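Local coordinates for uncharacterized protein (Danio rerio, PDB 5HBA), which probably serves in innate immunity as the globular, target-recognising domain of the complement C1q A chain, at residues 49-54 and 127-132. Numbering follows the deposited sequence.
Sequences VYYFVF and NGFLIY
L130 lays CD1 over one face of the Y50 ring, 3.9 Å from its centroid, a CH-pi contact on the side of the sheet turned to the sandwich interior; Y50 OH hydrogen-bonds V46 O. Were Y50 an alanine, L130 CD1 would probably lose the aromatic face it lies on, and V46 O its hydroxyl partner. Paired antiparallel strands send alternate residues to opposite sides, here Y50, F52 and L130 inward and V49, Y51, V53 and F129 toward the subunit interface. On that other face of the sheet, F129 CZ lies 3.7 Å from Y51 CD2, the rings inclined at 52°. CG of F129 sits between its backbone N and carbonyl carbon (chi1 51°), which turns the ring so that Y51 CB lies over one of its faces. Farther along, V49 CG2 presses on Y132 CZ at 3.4 Å. Backbone bonds run from N127 N to V53 O (2.7 Å) up to a classic beta bulge, where I131 N bonds V49 O at 2.7 Å and Y132 N reaches the same oxygen weakly. At the polar edge, N127 OD1 bonds S7 OG and its ND2 bonds G93 O of the third subunit. Strand 48-59 lies between 87-98 and 120-133 in the C1q jelly roll; F42 meets Y50 and F52 from the facing sheet, while Y51 and F129 pack against neighbouring subunits.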
ATOM      1  N   VAL A  49       1.218  -1.953  18.233  1.00 27.45           N
ATOM      2  CA  VAL A  49       1.862  -1.643  16.969  1.00 27.58           C
ATOM      3  C   VAL A  49       0.827  -1.812  15.854  1.00 29.39           C
ATOM      4  O   VAL A  49       0.131  -2.832  15.791  1.00 30.59           O
ATOM      5  CB  VAL A  49       3.085  -2.545  16.752  1.00 30.24           C
ATOM      6  CG1 VAL A  49       3.685  -2.317  15.379  1.00 28.89           C
ATOM      7  CG2 VAL A  49       4.126  -2.268  17.836  1.00 31.36           C
ATOM      8  N   TYR A  50       0.712  -0.803  14.992  1.00 23.79           N
ATOM      9  CA  TYR A  50      -0.359  -0.764  14.002  1.00 27.36           C
ATOM     10  C   TYR A  50       0.183  -0.631  12.590  1.00 26.25           C
ATOM     11  O   TYR A  50       1.274  -0.099  12.397  1.00 25.07           O
ATOM     12  CB  TYR A  50      -1.253   0.447  14.271  1.00 24.97           C
ATOM     13  CG  TYR A  50      -2.210   0.285  15.425  1.00 25.72           C
ATOM     14  CD1 TYR A  50      -1.784   0.452  16.737  1.00 23.40           C
ATOM     15  CD2 TYR A  50      -3.549  -0.017  15.197  1.00 25.64           C
ATOM     16  CE1 TYR A  50      -2.670   0.310  17.797  1.00 29.05           C
ATOM     17  CE2 TYR A  50      -4.440  -0.160  16.242  1.00 27.53           C
ATOM     18  CZ  TYR A  50      -3.994   0.003  17.541  1.00 25.68           C
ATOM     19  OH  TYR A  50      -4.894  -0.140  18.570  1.00 27.27           O
ATOM     20  N   TYR A  51      -0.593  -1.079  11.605  1.00 21.26           N
ATOM     21  CA  TYR A  51      -0.302  -0.734  10.219  1.00 22.67           C
ATOM     22  C   TYR A  51      -1.350   0.244   9.684  1.00 25.90           C
ATOM     23  O   TYR A  51      -2.556   0.047   9.876  1.00 21.89           O
ATOM     24  CB  TYR A  51      -0.238  -1.987   9.329  1.00 27.40           C
ATOM     25  CG  TYR A  51       0.028  -1.670   7.875  1.00 25.91           C
ATOM     26  CD1 TYR A  51       1.240  -1.120   7.480  1.00 26.74           C
ATOM     27  CD2 TYR A  51      -0.940  -1.897   6.902  1.00 26.95           C
ATOM     28  CE1 TYR A  51       1.488  -0.817   6.161  1.00 28.32           C
ATOM     29  CE2 TYR A  51      -0.700  -1.602   5.574  1.00 26.95           C
ATOM     30  CZ  TYR A  51       0.518  -1.068   5.214  1.00 28.91           C
ATOM     31  OH  TYR A  51       0.759  -0.765   3.903  1.00 27.59           O
ATOM     32  N   PHE A  52      -0.884   1.297   9.018  1.00 25.24           N
ATOM     33  CA  PHE A  52      -1.775   2.270   8.380  1.00 24.70           C
ATOM     34  C   PHE A  52      -1.382   2.425   6.909  1.00 25.43           C
ATOM     35  O   PHE A  52      -0.196   2.395   6.573  1.00 24.05           O
ATOM     36  CB  PHE A  52      -1.656   3.638   9.063  1.00 23.89           C
ATOM     37  CG  PHE A  52      -2.173   3.667  10.471  1.00 27.38           C
ATOM     38  CD1 PHE A  52      -3.513   3.950  10.729  1.00 25.32           C
ATOM     39  CD2 PHE A  52      -1.320   3.440  11.544  1.00 26.69           C
ATOM     40  CE1 PHE A  52      -3.992   3.990  12.043  1.00 22.42           C
ATOM     41  CE2 PHE A  52      -1.792   3.477  12.851  1.00 25.39           C
ATOM     42  CZ  PHE A  52      -3.131   3.744  13.098  1.00 25.49           C
ATOM     43  N   VAL A  53      -2.373   2.604   6.043  1.00 23.27           N
ATOM     44  CA  VAL A  53      -2.112   2.818   4.621  1.00 22.79           C
ATOM     45  C   VAL A  53      -3.267   3.606   4.016  1.00 23.39           C
ATOM     46  O   VAL A  53      -4.429   3.429   4.409  1.00 20.63           O
ATOM     47  CB  VAL A  53      -1.879   1.476   3.866  1.00 25.42           C
ATOM     48  CG1 VAL A  53      -3.172   0.675   3.743  1.00 25.87           C
ATOM     49  CG2 VAL A  53      -1.284   1.718   2.474  1.00 23.89           C
ATOM     50  N   PHE A  54      -2.949   4.504   3.089  1.00 21.95           N
ATOM     51  CA  PHE A  54      -3.991   5.228   2.373  1.00 22.89           C
ATOM     52  C   PHE A  54      -3.774   5.167   0.860  1.00 24.84           C
ATOM     53  O   PHE A  54      -2.649   4.949   0.393  1.00 22.36           O
ATOM     54  CB  PHE A  54      -4.060   6.688   2.839  1.00 19.00           C
ATOM     55  CG  PHE A  54      -2.847   7.491   2.482  1.00 21.45           C
ATOM     56  CD1 PHE A  54      -2.759   8.132   1.252  1.00 23.67           C
ATOM     57  CD2 PHE A  54      -1.790   7.600   3.369  1.00 20.54           C
ATOM     58  CE1 PHE A  54      -1.640   8.854   0.904  1.00 24.10           C
ATOM     59  CE2 PHE A  54      -0.649   8.333   3.026  1.00 22.65           C
ATOM     60  CZ  PHE A  54      -0.584   8.964   1.795  1.00 26.08           C
ATOM     61  N   ASN A 127      -6.915   2.957   5.407  1.00 20.02           N
ATOM     62  CA  ASN A 127      -7.027   1.645   6.043  1.00 22.74           C
ATOM     63  C   ASN A 127      -6.047   1.469   7.195  1.00 24.92           C
ATOM     64  O   ASN A 127      -4.956   2.058   7.197  1.00 27.19           O
ATOM     65  CB  ASN A 127      -6.766   0.545   5.012  1.00 23.91           C
ATOM     66  CG  ASN A 127      -7.687   0.642   3.818  1.00 23.84           C
ATOM     67  OD1 ASN A 127      -8.903   0.784   3.967  1.00 23.64           O
ATOM     68  ND2 ASN A 127      -7.110   0.568   2.618  1.00 21.48           N
ATOM     69  N   GLY A 128      -6.416   0.639   8.167  1.00 24.17           N
ATOM     70  CA  GLY A 128      -5.528   0.388   9.292  1.00 21.90           C
ATOM     71  C   GLY A 128      -5.947  -0.787  10.155  1.00 23.85           C
ATOM     72  O   GLY A 128      -7.123  -1.139  10.204  1.00 26.61           O
ATOM     73  N   PHE A 129      -4.986  -1.392  10.846  1.00 24.51           N
ATOM     74  CA  PHE A 129      -5.290  -2.495  11.757  1.00 26.11           C
ATOM     75  C   PHE A 129      -4.171  -2.746  12.762  1.00 27.84           C
ATOM     76  O   PHE A 129      -2.998  -2.432  12.510  1.00 26.03           O
ATOM     77  CB  PHE A 129      -5.651  -3.782  10.992  1.00 24.39           C
ATOM     78  CG  PHE A 129      -4.650  -4.172   9.944  1.00 28.69           C
ATOM     79  CD1 PHE A 129      -3.528  -4.921  10.280  1.00 26.40           C
ATOM     80  CD2 PHE A 129      -4.832  -3.794   8.622  1.00 26.63           C
ATOM     81  CE1 PHE A 129      -2.607  -5.283   9.314  1.00 31.34           C
ATOM     82  CE2 PHE A 129      -3.904  -4.151   7.648  1.00 29.51           C
ATOM     83  CZ  PHE A 129      -2.800  -4.899   7.995  1.00 28.41           C
ATOM     84  N   LEU A 130      -4.547  -3.295  13.912  1.00 28.01           N
ATOM     85  CA  LEU A 130      -3.587  -3.675  14.937  1.00 27.40           C
ATOM     86  C   LEU A 130      -2.750  -4.856  14.456  1.00 29.24           C
ATOM     87  O   LEU A 130      -3.289  -5.822  13.909  1.00 28.90           O
ATOM     88  CB  LEU A 130      -4.322  -4.064  16.229  1.00 30.86           C
ATOM     89  CG  LEU A 130      -3.427  -4.589  17.362  1.00 28.53           C
ATOM     90  CD1 LEU A 130      -2.636  -3.449  17.948  1.00 31.78           C
ATOM     91  CD2 LEU A 130      -4.226  -5.294  18.447  1.00 35.11           C
ATOM     92  N   ILE A 131      -1.435  -4.775  14.654  1.00 29.33           N
ATOM     93  CA  ILE A 131      -0.565  -5.919  14.402  1.00 26.83           C
ATOM     94  C   ILE A 131      -0.409  -6.731  15.693  1.00 29.31           C
ATOM     95  O   ILE A 131      -0.622  -7.946  15.702  1.00 30.94           O
ATOM     96  CB  ILE A 131       0.810  -5.490  13.851  1.00 31.08           C
ATOM     97  CG1 ILE A 131       0.646  -4.779  12.498  1.00 28.56           C
ATOM     98  CG2 ILE A 131       1.735  -6.700  13.720  1.00 32.25           C
ATOM     99  CD1 ILE A 131       1.903  -3.986  12.066  1.00 28.73           C
ATOM    100  N   TYR A 132      -0.039  -6.066  16.782  1.00 32.96           N
ATOM    101  CA  TYR A 132       0.007  -6.739  18.080  1.00 34.54           C
ATOM    102  C   TYR A 132      -0.203  -5.772  19.243  1.00 34.16           C
ATOM    103  O   TYR A 132       0.136  -4.584  19.147  1.00 34.12           O
ATOM    104  CB  TYR A 132       1.303  -7.555  18.238  1.00 40.18           C
ATOM    105  CG  TYR A 132       2.559  -6.754  18.540  1.00 40.21           C
ATOM    106  CD1 TYR A 132       2.841  -6.330  19.838  1.00 44.12           C
ATOM    107  CD2 TYR A 132       3.482  -6.458  17.539  1.00 38.44           C
ATOM    108  CE1 TYR A 132       3.988  -5.610  20.131  1.00 44.52           C
ATOM    109  CE2 TYR A 132       4.643  -5.737  17.825  1.00 40.45           C
ATOM    110  CZ  TYR A 132       4.885  -5.318  19.124  1.00 42.51           C
ATOM    111  OH  TYR A 132       6.023  -4.599  19.432  1.00 40.15           O
TER